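Local coordinates for protein predicted ATPase involved in replication control, Cdc46/Mcm family (Methanopyrus kandleri AV19, PDB 3F8T) that is an archaeal homologue of the MCM replicative helicases that probably binds ATP and single-stranded DNA, at residues G52-L57 against E93-F98; R149-R154 against T171-E176; D181-V186 against Y402-I407; L227-C232 against H261-G266. The protein carries 2 engineered substitutions. One frame throughout, in Å; residues are numbered along the deposited sequence.

Interaction 1: G52-L57 against E93-F98; sequences GKPVVL and EPRVRF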
# COMPACT_ATOMS: atom_id res chain seq x y z
N GLY A 52 21.83 -21.93 -17.17
CA GLY A 52 21.72 -21.48 -15.79
C GLY A 52 20.30 -21.40 -15.24
O GLY A 52 20.13 -21.14 -14.05
N LYS A 53 19.30 -21.61 -16.10
CA LYS A 53 17.89 -21.56 -15.71
C LYS A 53 17.56 -22.73 -14.78
O LYS A 53 18.08 -23.83 -14.96
CB LYS A 53 16.97 -21.61 -16.95
CG LYS A 53 16.99 -20.36 -17.84
CD LYS A 53 15.83 -19.40 -17.53
CE LYS A 53 16.01 -18.05 -18.25
NZ LYS A 53 17.15 -17.26 -17.67
N PRO A 54 16.71 -22.49 -13.77
CA PRO A 54 16.39 -23.58 -12.84
C PRO A 54 15.55 -24.65 -13.51
O PRO A 54 14.84 -24.37 -14.49
CB PRO A 54 15.58 -22.89 -11.74
CG PRO A 54 15.85 -21.42 -11.92
CD PRO A 54 16.02 -21.24 -13.39
N VAL A 55 15.63 -25.87 -13.00
CA VAL A 55 14.73 -26.92 -13.45
C VAL A 55 13.37 -26.62 -12.81
O VAL A 55 13.30 -26.21 -11.65
CB VAL A 55 15.27 -28.31 -13.09
CG1 VAL A 55 14.40 -29.39 -13.69
CG2 VAL A 55 16.69 -28.46 -13.64
N VAL A 56 12.31 -26.77 -13.58
CA VAL A 56 10.98 -26.33 -13.15
C VAL A 56 10.01 -27.51 -13.12
O VAL A 56 9.92 -28.27 -14.07
CB VAL A 56 10.43 -25.21 -14.10
CG1 VAL A 56 8.93 -25.05 -13.94
CG2 VAL A 56 11.12 -23.88 -13.82
N LEU A 57 9.31 -27.65 -12.00
CA LEU A 57 8.22 -28.61 -11.91
C LEU A 57 6.91 -27.86 -11.79
O LEU A 57 6.67 -27.19 -10.80
CB LEU A 57 8.38 -29.58 -10.73
CG LEU A 57 7.20 -30.52 -10.41
CD1 LEU A 57 6.80 -31.42 -11.60
CD2 LEU A 57 7.52 -31.38 -9.20
N GLU A 93 25.29 -24.57 -10.26
CA GLU A 93 24.51 -24.65 -9.03
C GLU A 93 23.12 -25.20 -9.36
O GLU A 93 22.41 -24.63 -10.20
CB GLU A 93 24.39 -23.27 -8.38
CG GLU A 93 23.85 -23.28 -6.94
CD GLU A 93 23.15 -21.98 -6.55
OE1 GLU A 93 23.70 -20.89 -6.82
OE2 GLU A 93 22.05 -22.06 -5.96
N PRO A 94 22.73 -26.32 -8.72
CA PRO A 94 21.44 -26.94 -9.05
C PRO A 94 20.31 -26.13 -8.44
O PRO A 94 20.28 -25.93 -7.23
CB PRO A 94 21.53 -28.33 -8.39
CG PRO A 94 22.94 -28.45 -7.86
CD PRO A 94 23.42 -27.06 -7.65
N ARG A 95 19.42 -25.62 -9.28
CA ARG A 95 18.29 -24.86 -8.79
C ARG A 95 16.98 -25.46 -9.28
O ARG A 95 16.87 -25.85 -10.45
CB ARG A 95 18.40 -23.38 -9.18
CG ARG A 95 19.75 -22.76 -8.83
CD ARG A 95 19.62 -21.33 -8.27
NE ARG A 95 18.95 -20.36 -9.14
CZ ARG A 95 19.12 -20.22 -10.46
NH1 ARG A 95 19.97 -20.99 -11.13
NH2 ARG A 95 18.43 -19.29 -11.11
N VAL A 96 16.03 -25.55 -8.37
CA VAL A 96 14.73 -26.14 -8.65
C VAL A 96 13.63 -25.14 -8.29
O VAL A 96 13.69 -24.48 -7.24
CB VAL A 96 14.53 -27.49 -7.89
CG1 VAL A 96 13.08 -27.96 -7.96
CG2 VAL A 96 15.46 -28.56 -8.46
N ARG A 97 12.65 -25.02 -9.17
CA ARG A 97 11.52 -24.14 -8.92
C ARG A 97 10.24 -24.96 -9.06
O ARG A 97 10.19 -25.92 -9.84
CB ARG A 97 11.51 -22.98 -9.91
CG ARG A 97 12.73 -22.04 -9.83
CD ARG A 97 12.76 -21.21 -8.53
NE ARG A 97 13.88 -20.27 -8.51
CZ ARG A 97 14.99 -20.43 -7.78
NH1 ARG A 97 15.14 -21.48 -6.99
NH2 ARG A 97 15.95 -19.51 -7.83
N PHE A 98 9.23 -24.59 -8.31
CA PHE A 98 7.93 -25.21 -8.44
C PHE A 98 6.93 -24.15 -8.91
O PHE A 98 6.96 -23.00 -8.46
CB PHE A 98 7.47 -25.82 -7.11
CG PHE A 98 8.40 -26.87 -6.55
CD1 PHE A 98 9.49 -26.50 -5.75
CD2 PHE A 98 8.18 -28.22 -6.79
CE1 PHE A 98 10.35 -27.47 -5.21
CE2 PHE A 98 9.03 -29.20 -6.26
CZ PHE A 98 10.12 -28.82 -5.47
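Pro54 meets two arginines of the segment 93-98, its CG lying over one face of each guanidinium. Against Arg95 the fit is close: CG stands 3.4 Å from NH2, displaced toward the rim of the group and not centred on it. The Arg95 chain is bent at both chi2 (-139°) and chi3 (-58°), which folds the guanidinium back over the proline and turns its edge to Gly52. There NH1 donates to Gly52 O at 2.9 Å, nearly in line with the carbonyl and within the guanidinium plane, so that one bond at the edge and the proline on a face fix how the group is turned. Pro54 CB also rests 3.5 Å from Arg97 CG, while the Arg97 guanidinium has the same proline CG over its rim, at a looser distance than that of Arg95.

Beyond the proline the chains become the two strands of a small parallel sheet in the N-terminal domain, which is otherwise largely helical. Val55 N donates to Arg95 O, Arg97 N to Val55 O at 2.8 Å, and Leu57 N to Arg97 O, the alternating ladder of parallel pairing. Val55, Leu57, Val96 and Phe98 share the buried face, where Val55 and Val96 pack on helix 74-88. At its far end Leu57 CD2 meets Phe98 CE2 obliquely at 4.0 Å. On the opposite face, Val56 CG2 touches Arg97 CB, the two side chains crossing at about a right angle.

Interaction 2: R149-R154 against T171-E176; sequences RLHGHR and TLDALE
Arg149 spreads its guanidinium over the methyl of Thr171, with Thr171 CG2 centred under one face and 3.4 Å from Arg149 CZ. The edge of the same group grips Asp173 side-on: NE reaches OD1 at 2.7 Å and NH2 reaches OD2 at 3.1 Å, both bonds nearly straight. A bend at chi3 (-72°) turns the end of the arginine back to the carboxylate, whose plane is tilted 37° from the guanidinium. The two syn positions of Asp173 are thus used by one partner, while His151 NE2 donates to OD1 at 2.7 Å from the anti side and from the opposite face of the carboxylate. With an alanine at Arg149, the buried Asp173 carboxylate would probably lose its two-nitrogen ion-pair mate, and the Thr171 methyl its cover.

The backbones form a parallel bridge between Arg149 and Asp173 in the OB-fold domain, where the end of strand 145-149 pairs with strand 171-174. Arg149 N donates to Leu172 O, and Ala174 N to Arg149 O at 3.0 Å. The chain then reverses in a type I' turn from Leu150 to His153, bringing both histidines up to the segment 171-176. His153 donates to Leu150 O through its backbone N and, at 2.7 Å, through ND1, a bond that holds the imidazole with one face toward Glu176 N, offset to its rim. The chain turns a corner at Leu175, which with Glu176 forms a classic beta bulge opposite Leu164.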
# COMPACT_ATOMS: atom_id res chain seq x y z
N ARG A 149 14.45 -16.76 5.05
CA ARG A 149 15.83 -16.84 4.57
C ARG A 149 15.78 -16.62 3.07
O ARG A 149 15.08 -17.35 2.36
CB ARG A 149 16.46 -18.20 4.91
CG ARG A 149 16.97 -18.32 6.33
CD ARG A 149 17.69 -19.66 6.56
NE ARG A 149 16.74 -20.76 6.59
CZ ARG A 149 16.18 -21.25 7.70
NH1 ARG A 149 16.50 -20.75 8.89
NH2 ARG A 149 15.30 -22.24 7.61
N LEU A 150 16.48 -15.59 2.61
CA LEU A 150 16.28 -15.07 1.25
C LEU A 150 17.04 -15.81 0.16
O LEU A 150 16.60 -15.84 -0.99
CB LEU A 150 16.56 -13.57 1.18
CG LEU A 150 15.57 -12.68 1.96
CD1 LEU A 150 16.13 -11.27 2.08
CD2 LEU A 150 14.20 -12.65 1.28
N HIS A 151 18.20 -16.38 0.50
CA HIS A 151 18.98 -17.16 -0.48
C HIS A 151 19.22 -16.39 -1.79
O HIS A 151 18.99 -16.90 -2.88
CB HIS A 151 18.29 -18.51 -0.78
CG HIS A 151 18.06 -19.35 0.43
ND1 HIS A 151 19.10 -19.86 1.19
CD2 HIS A 151 16.92 -19.77 1.02
CE1 HIS A 151 18.60 -20.55 2.20
NE2 HIS A 151 17.28 -20.52 2.12
N GLY A 152 19.67 -15.14 -1.67
CA GLY A 152 20.01 -14.33 -2.84
C GLY A 152 18.86 -13.56 -3.46
O GLY A 152 19.08 -12.70 -4.33
N HIS A 153 17.64 -13.86 -3.04
CA HIS A 153 16.46 -13.17 -3.57
C HIS A 153 16.32 -11.81 -2.92
O HIS A 153 16.50 -11.66 -1.71
CB HIS A 153 15.20 -13.99 -3.37
CG HIS A 153 15.23 -15.31 -4.07
ND1 HIS A 153 15.65 -16.46 -3.46
CD2 HIS A 153 14.90 -15.64 -5.34
CE1 HIS A 153 15.58 -17.46 -4.32
NE2 HIS A 153 15.13 -16.99 -5.47
N ARG A 154 16.01 -10.81 -3.73
CA ARG A 154 15.98 -9.45 -3.24
C ARG A 154 14.57 -8.91 -2.98
O ARG A 154 13.59 -9.32 -3.61
CB ARG A 154 16.77 -8.52 -4.18
CG ARG A 154 18.28 -8.55 -3.90
CD ARG A 154 19.11 -8.11 -5.09
NE ARG A 154 18.80 -6.75 -5.53
CZ ARG A 154 19.37 -5.63 -5.07
NH1 ARG A 154 20.30 -5.68 -4.12
NH2 ARG A 154 19.01 -4.45 -5.56
N THR A 171 10.69 -20.97 9.72
CA THR A 171 11.31 -20.07 8.75
C THR A 171 11.00 -20.53 7.32
O THR A 171 11.08 -21.73 7.00
CB THR A 171 12.85 -19.95 8.94
OG1 THR A 171 13.14 -19.35 10.21
CG2 THR A 171 13.50 -19.10 7.84
N LEU A 172 10.65 -19.58 6.45
CA LEU A 172 10.41 -19.88 5.06
C LEU A 172 11.72 -19.73 4.30
O LEU A 172 12.31 -18.64 4.30
CB LEU A 172 9.34 -18.93 4.47
CG LEU A 172 8.90 -19.21 3.03
CD1 LEU A 172 8.13 -20.53 2.96
CD2 LEU A 172 8.06 -18.09 2.48
N ASP A 173 12.19 -20.81 3.69
CA ASP A 173 13.34 -20.76 2.81
C ASP A 173 12.86 -20.38 1.42
O ASP A 173 12.29 -21.19 0.70
CB ASP A 173 14.08 -22.10 2.78
CG ASP A 173 14.95 -22.30 4.01
OD1 ASP A 173 15.89 -21.50 4.18
OD2 ASP A 173 14.70 -23.25 4.78
N ALA A 174 13.12 -19.14 1.04
CA ALA A 174 12.62 -18.59 -0.21
C ALA A 174 13.20 -19.29 -1.43
O ALA A 174 14.42 -19.53 -1.51
CB ALA A 174 12.89 -17.06 -0.25
N LEU A 175 12.32 -19.63 -2.37
CA LEU A 175 12.69 -20.14 -3.69
C LEU A 175 12.52 -19.06 -4.76
O LEU A 175 13.30 -18.99 -5.71
CB LEU A 175 11.82 -21.34 -4.06
CG LEU A 175 12.07 -22.62 -3.25
CD1 LEU A 175 10.92 -23.59 -3.47
CD2 LEU A 175 13.42 -23.27 -3.62
N GLU A 176 11.48 -18.24 -4.62
CA GLU A 176 11.28 -17.08 -5.48
C GLU A 176 10.49 -15.98 -4.78
O GLU A 176 9.73 -16.25 -3.85
CB GLU A 176 10.64 -17.42 -6.84
CG GLU A 176 9.65 -18.56 -6.88
CD GLU A 176 9.20 -18.91 -8.31
OE1 GLU A 176 8.67 -18.01 -9.01
OE2 GLU A 176 9.36 -20.08 -8.74

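Interaction 3: D181-V186 against Y402-I407; sequences DPIPEV and YLLYAI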
# COMPACT_ATOMS: atom_id res chain seq x y z
N ASP A 181 1.78 -5.09 -6.30
CA ASP A 181 1.29 -3.71 -6.09
C ASP A 181 1.22 -3.47 -4.59
O ASP A 181 1.06 -4.41 -3.83
CB ASP A 181 -0.13 -3.53 -6.67
CG ASP A 181 -0.22 -3.86 -8.16
OD1 ASP A 181 0.78 -3.69 -8.89
OD2 ASP A 181 -1.32 -4.27 -8.61
N PRO A 182 1.35 -2.20 -4.14
CA PRO A 182 1.27 -1.94 -2.69
C PRO A 182 -0.08 -2.30 -2.05
O PRO A 182 -0.14 -2.50 -0.84
CB PRO A 182 1.52 -0.43 -2.58
CG PRO A 182 2.24 -0.07 -3.85
CD PRO A 182 1.62 -0.97 -4.89
N ILE A 183 -1.13 -2.40 -2.85
CA ILE A 183 -2.45 -2.74 -2.30
C ILE A 183 -3.00 -4.02 -2.94
O ILE A 183 -2.65 -4.33 -4.08
CB ILE A 183 -3.45 -1.55 -2.40
CG1 ILE A 183 -3.73 -1.17 -3.86
CG2 ILE A 183 -2.90 -0.35 -1.60
CD1 ILE A 183 -5.05 -0.39 -4.05
N PRO A 184 -3.82 -4.78 -2.19
CA PRO A 184 -4.40 -6.02 -2.68
C PRO A 184 -5.23 -5.83 -3.94
O PRO A 184 -5.92 -4.82 -4.08
CB PRO A 184 -5.29 -6.49 -1.52
CG PRO A 184 -4.75 -5.82 -0.32
CD PRO A 184 -4.23 -4.49 -0.80
N GLU A 185 -5.16 -6.81 -4.84
CA GLU A 185 -5.97 -6.86 -6.05
C GLU A 185 -7.36 -7.46 -5.76
O GLU A 185 -7.48 -8.46 -5.05
CB GLU A 185 -5.29 -7.72 -7.11
CG GLU A 185 -3.93 -7.23 -7.59
CD GLU A 185 -3.30 -8.19 -8.59
OE1 GLU A 185 -3.99 -8.57 -9.58
OE2 GLU A 185 -2.12 -8.55 -8.39
N VAL A 186 -8.38 -6.85 -6.35
CA VAL A 186 -9.74 -7.36 -6.30
C VAL A 186 -10.13 -7.70 -7.74
O VAL A 186 -9.98 -6.88 -8.64
CB VAL A 186 -10.70 -6.29 -5.70
CG1 VAL A 186 -12.13 -6.50 -6.16
CG2 VAL A 186 -10.63 -6.30 -4.18
N TYR A 402 -14.66 -1.94 -3.68
CA TYR A 402 -14.86 -0.96 -4.75
C TYR A 402 -13.67 -0.00 -4.82
O TYR A 402 -13.19 0.30 -5.90
CB TYR A 402 -16.12 -0.14 -4.48
CG TYR A 402 -16.48 0.91 -5.51
CD1 TYR A 402 -17.23 0.58 -6.63
CD2 TYR A 402 -16.16 2.26 -5.31
CE1 TYR A 402 -17.60 1.53 -7.56
CE2 TYR A 402 -16.53 3.23 -6.23
CZ TYR A 402 -17.25 2.86 -7.35
OH TYR A 402 -17.66 3.81 -8.26
N LEU A 403 -13.22 0.48 -3.66
CA LEU A 403 -12.07 1.40 -3.62
C LEU A 403 -10.83 0.73 -4.19
O LEU A 403 -10.16 1.29 -5.06
CB LEU A 403 -11.79 1.84 -2.18
CG LEU A 403 -10.53 2.67 -1.90
CD1 LEU A 403 -10.51 3.99 -2.68
CD2 LEU A 403 -10.45 2.93 -0.40
N LEU A 404 -10.55 -0.47 -3.72
CA LEU A 404 -9.40 -1.24 -4.19
C LEU A 404 -9.43 -1.40 -5.70
O LEU A 404 -8.39 -1.28 -6.40
CB LEU A 404 -9.39 -2.62 -3.52
CG LEU A 404 -8.89 -2.70 -2.08
CD1 LEU A 404 -9.11 -4.10 -1.54
CD2 LEU A 404 -7.40 -2.35 -2.00
N TYR A 405 -10.62 -1.74 -6.19
CA TYR A 405 -10.86 -1.90 -7.61
C TYR A 405 -10.59 -0.59 -8.36
O TYR A 405 -9.81 -0.54 -9.34
CB TYR A 405 -12.29 -2.39 -7.82
CG TYR A 405 -12.63 -2.68 -9.26
CD1 TYR A 405 -12.16 -3.83 -9.90
CD2 TYR A 405 -13.43 -1.80 -9.99
CE1 TYR A 405 -12.48 -4.08 -11.23
CE2 TYR A 405 -13.74 -2.04 -11.31
CZ TYR A 405 -13.27 -3.18 -11.92
OH TYR A 405 -13.59 -3.41 -13.23
N ALA A 406 -11.21 0.49 -7.89
CA ALA A 406 -11.11 1.80 -8.54
C ALA A 406 -9.66 2.28 -8.65
O ALA A 406 -9.26 2.81 -9.70
CB ALA A 406 -11.96 2.84 -7.76
N ILE A 407 -8.88 2.10 -7.58
CA ILE A 407 -7.47 2.54 -7.53
C ILE A 407 -6.63 1.79 -8.56
O ILE A 407 -5.80 2.40 -9.26
CB ILE A 407 -6.82 2.31 -6.12
CG1 ILE A 407 -7.43 3.23 -5.07
CG2 ILE A 407 -5.24 2.52 -6.17
CD1 ILE A 407 -6.99 2.83 -3.62
O HOH W 1 -6.68 -3.46 -6.26
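Leu404, on helix 396-409 of the AAA-lid region, packs its two methyls against different residues of the loop between strand 176-180 and helix 190-201. CD2 lies 3.7 Å from Ile183 CD1, the two side chains running antiparallel alongside each other, and it also touches Pro184 CD. CD1 meets Val186 CG2 at 3.8 Å, where the side chains cross at about a right angle. One turn further along the helix, Ile407 CG2 approaches Ile183 CD1 to 3.6 Å, so that this single methyl fits between two helix residues. Ile183 gets there with CG1 wedged between the two backbone branches (chi1 63°), the crowded position for a branched side chain.

Around this apolar core, Val186 CG1 brushes the CB of Tyr405, and Val186 O lies at the edge of the Tyr405 ring. Tyr405 in turn meets Phe196 of helix 190-201, which follows the loop. Leu404 also touches Pro264, and Pro182 O accepts a hydrogen bond from Arg265 NH1. A bridging water joins the two backbones: it donates to Pro184 O at 2.7 Å and to Leu404 O at 2.8 Å.

Interaction 4: L227-C232 against H261-G266; sequences LQLFSC and HLAPRG
Leu229 presents both methyls to the segment 261-266, each to a different place. CD1 lies 3.8 Å from Leu262 CB, and the two leucine side chains cross at about a right angle. CD2 rests against backbone, 3.8 Å from Ala263 CA, and lies 4.2 Å from Pro264 CD. With CG anti to the carbonyl carbon (chi1 -75°), the side chain reaches across from Leu262 to Pro264. Pro264 takes a second neighbour through its ring, with CG 4.2 Å from Cys232 CB.

The contact, in the P-loop ATPase domain, joins the end of helix 219-229 to the loop between helix 248-261 and strand 266-270, an outermost strand of the five-stranded parallel sheet. Ile303 of the adjoining strand 303-307 touches Leu229, Cys232 and Ala263, and Ile212 of helix 204-212 packs on both leucines. Replacing Leu229 by an alanine would probably open a gap between Leu262 and Pro264 and leave the loop less firmly packed on the helix end. A type I turn runs from Leu229 to Cys232; Gln228 O accepts from Ser231 N and, at 2.7 Å, from Ser231 OG on a lone pair in the carbonyl plane.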
# COMPACT_ATOMS: atom_id res chain seq x y z
N LEU A 227 -12.57 11.43 -0.72
CA LEU A 227 -11.72 11.68 -1.88
C LEU A 227 -10.25 11.39 -1.55
O LEU A 227 -9.49 10.91 -2.39
CB LEU A 227 -11.94 13.10 -2.41
CG LEU A 227 -13.35 13.35 -3.00
CD1 LEU A 227 -13.57 14.83 -3.21
CD2 LEU A 227 -13.56 12.59 -4.33
N GLN A 228 -9.82 11.65 -0.32
CA GLN A 228 -8.47 11.22 0.08
C GLN A 228 -8.23 9.70 -0.13
O GLN A 228 -7.20 9.30 -0.69
CB GLN A 228 -8.15 11.63 1.52
CG GLN A 228 -6.76 11.13 1.96
CD GLN A 228 -6.45 11.51 3.38
OE1 GLN A 228 -7.28 11.31 4.27
NE2 GLN A 228 -5.26 12.08 3.61
N LEU A 229 -9.19 8.87 0.28
CA LEU A 229 -9.09 7.42 0.04
C LEU A 229 -8.87 7.10 -1.43
O LEU A 229 -8.02 6.30 -1.79
CB LEU A 229 -10.33 6.67 0.55
CG LEU A 229 -10.39 6.53 2.08
CD1 LEU A 229 -11.82 6.13 2.49
CD2 LEU A 229 -9.37 5.54 2.61
N PHE A 230 -9.61 7.80 -2.29
CA PHE A 230 -9.52 7.62 -3.74
C PHE A 230 -8.30 8.29 -4.39
O PHE A 230 -8.15 8.28 -5.62
CB PHE A 230 -10.84 8.05 -4.38
CG PHE A 230 -11.92 7.01 -4.26
CD1 PHE A 230 -12.74 6.96 -3.13
CD2 PHE A 230 -12.09 6.05 -5.26
CE1 PHE A 230 -13.72 5.97 -3.00
CE2 PHE A 230 -13.08 5.07 -5.15
CZ PHE A 230 -13.90 5.04 -4.02
N SER A 231 -7.43 8.86 -3.56
CA SER A 231 -6.17 9.42 -4.06
C SER A 231 -4.98 8.50 -3.76
O SER A 231 -3.83 8.85 -4.06
CB SER A 231 -5.92 10.80 -3.45
OG SER A 231 -5.40 10.67 -2.15
N CYS A 232 -5.24 7.36 -3.14
CA CYS A 232 -4.19 6.43 -2.74
C CYS A 232 -3.56 5.69 -3.93
O CYS A 232 -3.88 4.54 -4.21
CB CYS A 232 -4.74 5.42 -1.73
SG CYS A 232 -4.96 6.12 -0.09
N HIS A 261 -11.73 0.20 8.53
CA HIS A 261 -12.88 -0.24 7.75
C HIS A 261 -12.85 0.11 6.28
O HIS A 261 -13.61 -0.46 5.51
CB HIS A 261 -14.16 0.33 8.36
CG HIS A 261 -14.35 -0.04 9.79
ND1 HIS A 261 -14.42 -1.35 10.21
CD2 HIS A 261 -14.47 0.72 10.90
CE1 HIS A 261 -14.56 -1.38 11.52
NE2 HIS A 261 -14.60 -0.14 11.97
N LEU A 262 -12.01 1.06 5.90
CA LEU A 262 -12.07 1.58 4.54
C LEU A 262 -10.75 1.60 3.80
O LEU A 262 -10.71 1.32 2.60
CB LEU A 262 -12.70 2.98 4.51
CG LEU A 262 -14.21 2.97 4.75
CD1 LEU A 262 -14.69 4.38 4.95
CD2 LEU A 262 -14.93 2.28 3.59
N ALA A 263 -9.67 1.93 4.51
CA ALA A 263 -8.37 2.11 3.84
C ALA A 263 -7.88 0.83 3.14
O ALA A 263 -8.03 -0.27 3.69
CB ALA A 263 -7.32 2.61 4.84
N PRO A 264 -7.29 0.96 1.92
CA PRO A 264 -6.74 -0.18 1.17
C PRO A 264 -5.52 -0.80 1.85
O PRO A 264 -5.21 -2.00 1.65
CB PRO A 264 -6.34 0.45 -0.17
CG PRO A 264 -6.11 1.89 0.12
CD PRO A 264 -7.15 2.23 1.18
N ARG A 265 -4.88 0.02 2.69
CA ARG A 265 -3.66 -0.31 3.40
C ARG A 265 -3.38 0.88 4.31
O ARG A 265 -3.75 2.02 4.00
CB ARG A 265 -2.50 -0.48 2.41
CG ARG A 265 -1.15 -0.66 3.06
CD ARG A 265 -0.14 -1.25 2.07
NE ARG A 265 1.22 -1.05 2.56
CZ ARG A 265 2.33 -1.40 1.90
NH1 ARG A 265 2.24 -1.98 0.71
NH2 ARG A 265 3.52 -1.15 2.44
N GLY A 266 -2.71 0.67 5.43
CA GLY A 266 -2.41 1.84 6.25
C GLY A 266 -1.86 1.52 7.61
O GLY A 266 -1.81 0.35 8.01

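Overall arrangement
From the N terminus, interaction 1 closes a mostly helical loop of the N-terminal domain. Interaction 2 follows in series and closes a shorter, strand-rich loop of the OB fold. These two touch: Arg97 of the first packs on His153, Leu175 and Glu176 of the second, joining the neighbouring domains. Interaction 3 closes by far the longest loop, from the loop after strand 176-180 to a helix of the AAA-lid region, and interaction 4, within the P-loop domain, falls inside that span. Interactions 3 and 4 have centres about 10 Å apart and also meet through Ile407 with Cys232 and Leu403 with Leu262, whereas the centres of interactions 1 and 4 are about 40 Å apart.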